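Local coordinates for protein 2-c-methyl-d-erythritol 4-phosphate cytidylyltransferase (Streptococcus pneumoniae, PDB 2VSH) that catalyses transfer of the cytidylyl group of CTP to D-ribitol 5-phosphate, giving the CDP-activated ribitol used for teichoic acid precursors, at residues M180-S185 against V202-D207; Q125-L130 against V137-E142; T146-E149 against F155-D158. All blocks are in the same frame, centred on the assembly; numbering follows the deposited sequence.

Contact 1: M180-S185 against V202-D207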
loop_
_atom_site.group_PDB
_atom_site.type_symbol
_atom_site.label_atom_id
_atom_site.label_comp_id
_atom_site.label_asym_id
_atom_site.label_seq_id
_atom_site.Cartn_x
_atom_site.Cartn_y
_atom_site.Cartn_z
ATOM N N MET A 180 -17.605 -23.170 -0.894
ATOM C CA MET A 180 -18.290 -23.731 -2.061
ATOM C C MET A 180 -19.730 -23.266 -2.191
ATOM O O MET A 180 -20.139 -22.817 -3.260
ATOM C CB MET A 180 -18.218 -25.262 -2.084
ATOM C CG MET A 180 -16.791 -25.788 -2.151
ATOM S SD MET A 180 -15.948 -25.439 -3.717
ATOM C CE MET A 180 -16.462 -26.863 -4.683
ATOM N N ASP A 181 -20.497 -23.374 -1.105
ATOM C CA ASP A 181 -21.877 -22.922 -1.098
ATOM C C ASP A 181 -22.054 -21.445 -1.484
ATOM O O ASP A 181 -22.886 -21.121 -2.326
ATOM C CB ASP A 181 -22.519 -23.223 0.264
ATOM C CG ASP A 181 -22.696 -24.717 0.504
ATOM O OD1 ASP A 181 -22.599 -25.484 -0.483
ATOM O OD2 ASP A 181 -22.931 -25.128 1.662
ATOM N N LEU A 182 -21.272 -20.561 -0.872
ATOM C CA LEU A 182 -21.404 -19.124 -1.119
ATOM C C LEU A 182 -20.918 -18.719 -2.507
ATOM O O LEU A 182 -21.567 -17.933 -3.191
ATOM C CB LEU A 182 -20.633 -18.333 -0.066
ATOM C CG LEU A 182 -21.146 -18.406 1.364
ATOM C CD1 LEU A 182 -20.285 -17.492 2.193
ATOM C CD2 LEU A 182 -22.638 -18.012 1.447
ATOM N N TYR A 183 -19.757 -19.243 -2.899
ATOM C CA TYR A 183 -19.192 -18.976 -4.218
ATOM C C TYR A 183 -20.103 -19.492 -5.312
ATOM O O TYR A 183 -20.263 -18.841 -6.346
ATOM C CB TYR A 183 -17.821 -19.630 -4.321
ATOM C CG TYR A 183 -17.105 -19.430 -5.639
ATOM C CD1 TYR A 183 -16.606 -18.182 -6.002
ATOM C CD2 TYR A 183 -16.911 -20.498 -6.512
ATOM C CE1 TYR A 183 -15.939 -18.005 -7.208
ATOM C CE2 TYR A 183 -16.234 -20.324 -7.723
ATOM C CZ TYR A 183 -15.760 -19.081 -8.059
ATOM O OH TYR A 183 -15.094 -18.915 -9.256
ATOM N N GLY A 184 -20.709 -20.659 -5.068
ATOM C CA GLY A 184 -21.613 -21.292 -6.014
ATOM C C GLY A 184 -22.870 -20.494 -6.272
ATOM O O GLY A 184 -23.512 -20.683 -7.294
ATOM N N SER A 185 -23.217 -19.603 -5.342
ATOM C CA SER A 185 -24.446 -18.811 -5.431
ATOM C C SER A 185 -24.261 -17.526 -6.243
ATOM O O SER A 185 -25.196 -16.731 -6.365
ATOM C CB SER A 185 -24.957 -18.463 -4.028
ATOM O OG SER A 185 -24.195 -17.394 -3.484
ATOM N N VAL A 202 -18.214 -11.685 3.655
ATOM C CA VAL A 202 -18.667 -10.394 4.203
ATOM C C VAL A 202 -20.011 -9.934 3.600
ATOM O O VAL A 202 -20.950 -9.581 4.334
ATOM C CB VAL A 202 -17.546 -9.306 4.080
ATOM C CG1 VAL A 202 -18.063 -7.918 4.345
ATOM C CG2 VAL A 202 -16.407 -9.621 5.036
ATOM N N ILE A 203 -20.108 -9.982 2.278
ATOM C CA ILE A 203 -21.306 -9.523 1.567
ATOM C C ILE A 203 -22.516 -10.438 1.774
ATOM O O ILE A 203 -23.660 -10.000 1.640
ATOM C CB ILE A 203 -21.036 -9.249 0.048
ATOM C CG1 ILE A 203 -22.110 -8.316 -0.519
ATOM C CG2 ILE A 203 -20.914 -10.546 -0.774
ATOM C CD1 ILE A 203 -21.737 -7.699 -1.852
ATOM N N LYS A 204 -22.250 -11.703 2.096
ATOM C CA LYS A 204 -23.300 -12.653 2.463
ATOM C C LYS A 204 -23.684 -12.582 3.933
ATOM O O LYS A 204 -24.402 -13.451 4.430
ATOM C CB LYS A 204 -22.887 -14.079 2.084
ATOM C CG LYS A 204 -22.762 -14.314 0.585
ATOM C CD LYS A 204 -24.112 -14.204 -0.122
ATOM C CE LYS A 204 -24.012 -14.595 -1.592
ATOM N NZ LYS A 204 -25.366 -14.893 -2.171
ATOM N N GLY A 205 -23.220 -11.539 4.622
ATOM C CA GLY A 205 -23.606 -11.287 6.005
ATOM C C GLY A 205 -22.959 -12.212 7.021
ATOM O O GLY A 205 -23.508 -12.414 8.114
ATOM N N LYS A 206 -21.796 -12.763 6.675
ATOM C CA LYS A 206 -21.099 -13.713 7.551
ATOM C C LYS A 206 -20.090 -13.024 8.497
ATOM O O LYS A 206 -19.740 -11.854 8.304
ATOM C CB LYS A 206 -20.402 -14.813 6.735
ATOM C CG LYS A 206 -21.286 -15.540 5.710
ATOM C CD LYS A 206 -22.419 -16.328 6.370
ATOM C CE LYS A 206 -23.286 -17.056 5.345
ATOM N NZ LYS A 206 -24.388 -17.832 6.019
ATOM N N ASP A 207 -19.642 -13.774 9.510
ATOM C CA ASP A 207 -18.735 -13.290 10.547
ATOM C C ASP A 207 -17.269 -13.597 10.190
ATOM O O ASP A 207 -16.818 -14.738 10.315
ATOM C CB ASP A 207 -19.119 -13.927 11.889
ATOM C CG ASP A 207 -18.176 -13.537 13.036
ATOM O OD1 ASP A 207 -18.032 -14.338 13.986
ATOM O OD2 ASP A 207 -17.584 -12.436 12.999
#
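Leu182, on the last turns of helix 176-184, lays its methyls against the aliphatic parts of Lys204 and Lys206. CD2 does most of the touching: it lies 3.8 Å from CG of Lys204, and the two side chains run past each other in opposite senses. The same methyl is 4.1 Å from CE of Lys206, while CD1 is 4.1 Å from CG of that lysine. Both lysine chains bend at their second torsion (chi2 -66° in Lys204, -64° in Lys206), which swings their methylenes alongside the leucine. Ile200 and Phe201 of helix 197-203 also touch Leu182, widening the apolar patch. The lysines are placed by the end of that helix, a Schellman motif: Gly205, with positive phi, is its C-prime residue, Lys206 N bonds to Phe201 O, and Gly205 N reaches Val202 O at 3.0 Å. Lys204 and Lys206 thus leave the helix on either side of the glycine, with both CB atoms directed at helix 176-184. The polar part lies just past the C-terminal end of helix 176-184. Lys204 NZ donates to Ser185 OG at 3.1 Å, and this hydroxyl in turn donates to Leu182 O at 2.7 Å, a short relay from ammonium to helix carbonyl. Ser185 OG can turn back because it sits between its own N and carbonyl carbon (chi1 78°). Leu182 O also accepts from Ser185 N, and both donors come from the same face of the carbonyl. Lys206 NZ hydrogen-bonds to a pentaethylene glycol, probably from the crystallisation liquor.

Contact 2: Q125-L130 against V137-E142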
loop_
_atom_site.group_PDB
_atom_site.type_symbol
_atom_site.label_atom_id
_atom_site.label_comp_id
_atom_site.label_asym_id
_atom_site.label_seq_id
_atom_site.Cartn_x
_atom_site.Cartn_y
_atom_site.Cartn_z
ATOM N N GLN A 125 -1.403 -20.692 12.960
ATOM C CA GLN A 125 -2.078 -21.160 14.150
ATOM C C GLN A 125 -3.231 -20.246 14.597
ATOM O O GLN A 125 -4.289 -20.733 14.963
ATOM C CB GLN A 125 -1.060 -21.406 15.268
ATOM C CG GLN A 125 -0.265 -22.702 15.031
ATOM C CD GLN A 125 0.891 -22.884 15.986
ATOM O OE1 GLN A 125 1.071 -22.115 16.934
ATOM N NE2 GLN A 125 1.710 -23.903 15.722
ATOM N N ASP A 126 -3.015 -18.936 14.578
ATOM C CA ASP A 126 -4.082 -17.956 14.846
ATOM C C ASP A 126 -5.283 -18.086 13.924
ATOM O O ASP A 126 -6.420 -18.014 14.382
ATOM C CB ASP A 126 -3.548 -16.527 14.762
ATOM C CG ASP A 126 -2.747 -16.146 15.969
ATOM O OD1 ASP A 126 -2.532 -17.024 16.837
ATOM O OD2 ASP A 126 -2.334 -14.967 16.057
ATOM N N ASN A 127 -5.011 -18.267 12.632
ATOM C CA ASN A 127 -6.035 -18.498 11.622
ATOM C C ASN A 127 -6.874 -19.714 11.905
ATOM O O ASN A 127 -8.102 -19.667 11.827
ATOM C CB ASN A 127 -5.389 -18.618 10.230
ATOM C CG ASN A 127 -5.396 -17.308 9.493
ATOM O OD1 ASN A 127 -6.234 -17.089 8.624
ATOM N ND2 ASN A 127 -4.486 -16.408 9.863
ATOM N N ILE A 128 -6.202 -20.811 12.251
ATOM C CA ILE A 128 -6.898 -22.047 12.590
ATOM C C ILE A 128 -7.759 -21.850 13.844
ATOM O O ILE A 128 -8.911 -22.284 13.891
ATOM C CB ILE A 128 -5.898 -23.227 12.764
ATOM C CG1 ILE A 128 -5.292 -23.604 11.393
ATOM C CG2 ILE A 128 -6.586 -24.431 13.421
ATOM C CD1 ILE A 128 -3.948 -24.373 11.487
ATOM N N GLN A 129 -7.204 -21.193 14.856
ATOM C CA GLN A 129 -7.917 -21.015 16.114
ATOM C C GLN A 129 -9.159 -20.125 15.951
ATOM O O GLN A 129 -10.244 -20.483 16.411
ATOM C CB GLN A 129 -6.983 -20.437 17.180
ATOM C CG GLN A 129 -7.658 -20.229 18.535
ATOM C CD GLN A 129 -6.826 -19.376 19.484
ATOM O OE1 GLN A 129 -5.904 -18.672 19.060
ATOM N NE2 GLN A 129 -7.145 -19.439 20.770
ATOM N N LEU A 130 -8.981 -18.972 15.307
ATOM C CA LEU A 130 -10.090 -18.064 14.967
ATOM C C LEU A 130 -11.189 -18.726 14.105
ATOM O O LEU A 130 -12.385 -18.482 14.322
ATOM C CB LEU A 130 -9.536 -16.802 14.303
ATOM C CG LEU A 130 -9.299 -15.467 15.033
ATOM C CD1 LEU A 130 -9.536 -15.482 16.544
ATOM C CD2 LEU A 130 -7.954 -14.878 14.701
ATOM N N VAL A 137 -11.726 -16.087 8.419
ATOM C CA VAL A 137 -10.661 -15.292 9.031
ATOM C C VAL A 137 -9.885 -14.613 7.917
ATOM O O VAL A 137 -9.585 -15.228 6.908
ATOM C CB VAL A 137 -9.669 -16.187 9.851
ATOM C CG1 VAL A 137 -8.665 -15.309 10.640
ATOM C CG2 VAL A 137 -10.414 -17.107 10.789
ATOM N N ASP A 138 -9.576 -13.338 8.104
ATOM C CA ASP A 138 -8.777 -12.609 7.147
ATOM C C ASP A 138 -7.581 -12.092 7.918
ATOM O O ASP A 138 -7.739 -11.453 8.962
ATOM C CB ASP A 138 -9.593 -11.431 6.608
ATOM C CG ASP A 138 -9.064 -10.876 5.312
ATOM O OD1 ASP A 138 -8.031 -11.358 4.808
ATOM O OD2 ASP A 138 -9.705 -9.931 4.783
ATOM N N THR A 139 -6.384 -12.356 7.405
ATOM C CA THR A 139 -5.165 -11.860 8.036
ATOM C C THR A 139 -4.878 -10.454 7.554
ATOM O O THR A 139 -4.698 -10.210 6.349
ATOM C CB THR A 139 -3.965 -12.783 7.793
ATOM O OG1 THR A 139 -4.335 -14.136 8.050
ATOM C CG2 THR A 139 -2.842 -12.445 8.729
ATOM N N VAL A 140 -4.816 -9.530 8.505
ATOM C CA VAL A 140 -4.638 -8.124 8.196
ATOM C C VAL A 140 -3.604 -7.453 9.100
ATOM O O VAL A 140 -3.272 -7.970 10.171
ATOM C CB VAL A 140 -5.978 -7.342 8.300
ATOM C CG1 VAL A 140 -7.072 -7.992 7.439
ATOM C CG2 VAL A 140 -6.445 -7.251 9.769
ATOM N N VAL A 141 -3.120 -6.298 8.655
ATOM C CA VAL A 141 -2.329 -5.380 9.472
ATOM C C VAL A 141 -2.979 -3.994 9.392
ATOM O O VAL A 141 -3.750 -3.720 8.468
ATOM C CB VAL A 141 -0.842 -5.287 9.001
ATOM C CG1 VAL A 141 -0.095 -6.560 9.329
ATOM C CG2 VAL A 141 -0.734 -4.960 7.518
ATOM N N GLU A 142 -2.677 -3.122 10.346
ATOM C CA GLU A 142 -3.132 -1.736 10.244
ATOM C C GLU A 142 -2.609 -1.096 8.967
ATOM O O GLU A 142 -1.426 -1.218 8.645
ATOM C CB GLU A 142 -2.687 -0.914 11.450
ATOM C CG GLU A 142 -3.363 -1.320 12.746
ATOM C CD GLU A 142 -2.952 -0.466 13.930
ATOM O OE1 GLU A 142 -2.279 0.578 13.732
ATOM O OE2 GLU A 142 -3.312 -0.843 15.071
#
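Asn127 and Val137 are the residues whose CA atoms lie nearest, 6.2 Å apart, where helix segment 125-130 packs on strand segment 137-142. The axes of the two segments come within 8.7 Å and run roughly antiparallel, at 148° between their N-to-C directions, the helix leading into the strand after a two-residue connection. Val137 points at the helix and splits its branches: CG2, anti to the carbonyl carbon, lies 3.6 Å from Leu130 CB and equally near the backbone O of Asn127, whereas CG1, anti to the backbone N (chi1 -173°), meets OD1 of the asparagine at 3.6 Å. Leu130 and Val137 cross at about a right angle. The polar link is a bond from Asn127 ND2 to Thr139 OG1, 2.9 Å long and fairly straight (161° at the hydrogen), with the hydroxyl oxygen close to the amide plane. Thr139 OG1 is also hydrogen-bonded to Pro171 O. The buried amide is gripped at both ends, since OD1 bonds to Thr173 OG1 and ND2 also reaches Met123 O one turn back in the helix; these partners fix which way the amide is flipped. In the mixed sheet, strand 136-142 lies between 165-175, which supplies Pro171 and Thr173, and 208-212, whose Ala211 touches Asn127, Leu130, Val137 and Thr139, so that helix 121-133 touches all three strands here.

Contact 3: T146-E149 against F155-D158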
loop_
_atom_site.group_PDB
_atom_site.type_symbol
_atom_site.label_atom_id
_atom_site.label_comp_id
_atom_site.label_asym_id
_atom_site.label_seq_id
_atom_site.Cartn_x
_atom_site.Cartn_y
_atom_site.Cartn_z
ATOM N N THR A 146 -2.117 6.182 3.209
ATOM C CA THR A 146 -3.340 6.958 3.210
ATOM C C THR A 146 -4.183 6.507 2.017
ATOM O O THR A 146 -3.679 6.366 0.904
ATOM C CB THR A 146 -3.104 8.487 3.246
ATOM O OG1 THR A 146 -4.050 9.128 2.387
ATOM C CG2 THR A 146 -1.704 8.838 2.806
ATOM N N ILE A 147 -5.453 6.233 2.278
ATOM C CA ILE A 147 -6.341 5.679 1.268
ATOM C C ILE A 147 -7.371 6.720 0.852
ATOM O O ILE A 147 -8.061 7.308 1.690
ATOM C CB ILE A 147 -7.030 4.373 1.770
ATOM C CG1 ILE A 147 -5.998 3.253 1.996
ATOM C CG2 ILE A 147 -8.124 3.922 0.829
ATOM C CD1 ILE A 147 -5.026 2.997 0.821
ATOM N N VAL A 148 -7.449 6.938 -0.455
ATOM C CA VAL A 148 -8.407 7.850 -1.055
ATOM C C VAL A 148 -9.374 7.054 -1.957
ATOM O O VAL A 148 -8.950 6.159 -2.695
ATOM C CB VAL A 148 -7.647 8.959 -1.827
ATOM C CG1 VAL A 148 -8.404 9.436 -3.024
ATOM C CG2 VAL A 148 -7.320 10.109 -0.892
ATOM N N GLU A 149 -10.668 7.373 -1.875
ATOM C CA GLU A 149 -11.679 6.743 -2.729
ATOM C C GLU A 149 -12.091 7.662 -3.878
ATOM O O GLU A 149 -12.334 8.857 -3.686
ATOM C CB GLU A 149 -12.921 6.364 -1.915
ATOM C CG GLU A 149 -13.890 5.450 -2.652
ATOM C CD GLU A 149 -15.327 5.730 -2.291
ATOM O OE1 GLU A 149 -15.908 6.708 -2.834
ATOM O OE2 GLU A 149 -15.876 4.976 -1.457
ATOM N N PHE A 155 -11.948 12.594 -9.572
ATOM C CA PHE A 155 -11.926 13.412 -8.360
ATOM C C PHE A 155 -12.231 12.566 -7.130
ATOM O O PHE A 155 -12.785 11.476 -7.245
ATOM C CB PHE A 155 -12.859 14.646 -8.477
ATOM C CG PHE A 155 -14.316 14.310 -8.702
ATOM C CD1 PHE A 155 -15.182 14.115 -7.618
ATOM C CD2 PHE A 155 -14.831 14.211 -9.999
ATOM C CE1 PHE A 155 -16.534 13.810 -7.810
ATOM C CE2 PHE A 155 -16.193 13.898 -10.212
ATOM C CZ PHE A 155 -17.045 13.700 -9.109
ATOM N N ILE A 156 -11.842 13.048 -5.957
ATOM C CA ILE A 156 -12.066 12.286 -4.735
ATOM C C ILE A 156 -13.551 12.283 -4.391
ATOM O O ILE A 156 -14.180 13.342 -4.269
ATOM C CB ILE A 156 -11.235 12.813 -3.536
ATOM C CG1 ILE A 156 -9.737 12.711 -3.832
ATOM C CG2 ILE A 156 -11.585 12.037 -2.277
ATOM C CD1 ILE A 156 -8.827 13.256 -2.717
ATOM N N THR A 157 -14.104 11.082 -4.255
ATOM C CA THR A 157 -15.499 10.930 -3.848
ATOM C C THR A 157 -15.609 10.676 -2.350
ATOM O O THR A 157 -16.674 10.875 -1.768
ATOM C CB THR A 157 -16.233 9.869 -4.668
ATOM O OG1 THR A 157 -15.493 8.642 -4.668
ATOM C CG2 THR A 157 -16.406 10.358 -6.089
ATOM N N ASP A 158 -14.514 10.201 -1.746
ATOM C CA ASP A 158 -14.237 10.435 -0.312
ATOM C C ASP A 158 -12.958 9.815 0.252
ATOM O O ASP A 158 -12.218 9.109 -0.440
ATOM C CB ASP A 158 -15.445 10.155 0.612
ATOM C CG ASP A 158 -15.694 8.691 0.823
ATOM O OD1 ASP A 158 -15.800 8.265 2.000
ATOM O OD2 ASP A 158 -15.782 7.966 -0.189
#
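A classic beta bulge joins the end of strand 147-149 to the returning loop: Thr157 and Asp158 both face Glu149, and Glu149 with Asp158 forms a single antiparallel hydrogen-bonded bridge. Glu149 N donates to Asp158 O at 2.7 Å, nearly in line with the C=O bond (175°). In return Glu149 O accepts two N-H groups from the same face of its plane. Thr157 N comes at 2.9 Å, tilted from the carbonyl plane; Asp158 N is longer, 3.2 Å, and stands above that plane. Two successive N-H groups on one carbonyl are the mark of a classic bulge. Side chains add a second link. Thr157 OG1, held between its own backbone N and carbonyl carbon (chi1 52°), donates to Glu149 OE1 at 2.7 Å, on the OE1 lone pair directed away from OE2; the same hydroxyl also bonds to Thr151 N in the intervening loop. Asp158 brings a second carboxylate beside the first, OD2 lying 2.9 Å from Glu149 OE1, with the two planes 77° apart. Two carboxylates this close would probably raise the pKa of one of them. The bulge lies in the arm that follows strand 136-142 in this GT-A-type cytidylyltransferase. There Ile147, Val148 and Glu149 pair antiparallel with a strand of the second subunit, so the sheet continues across the dimer interface. Apolar packing is made by Val148 and Ile156: Val148 CG1 meets Ile156 CG1 at 3.6 Å, the two side chains crossing at about a right angle, and Ile156 CD1 lies 3.9 Å from both valine methyls, CG1 and CG2 of Val148. Ile156 goes on to pack against Val208 of the second subunit.

In the fold
Along the chain the order is contact 2, contact 3, contact 1. Within one chain they do not touch; 137-142 precedes 146-149 closely in sequence. Contact 2 is buried in the body of the fold, its centre about 18 Å from that of contact 1 at the surface; the centre of contact 3 is about 28 Å from each of theirs. The dimer brings them together: Ile156 of contact 3 packs on Val202 of contact 1 and Asp138 of contact 2 in the second subunit, and Phe155 on its Asp207. Of the CTP-site residues, Asn87 lies about 10 Å from Leu182 and Arg86 about 10 Å from Thr139 (side chain to side chain); contact 3 lies away.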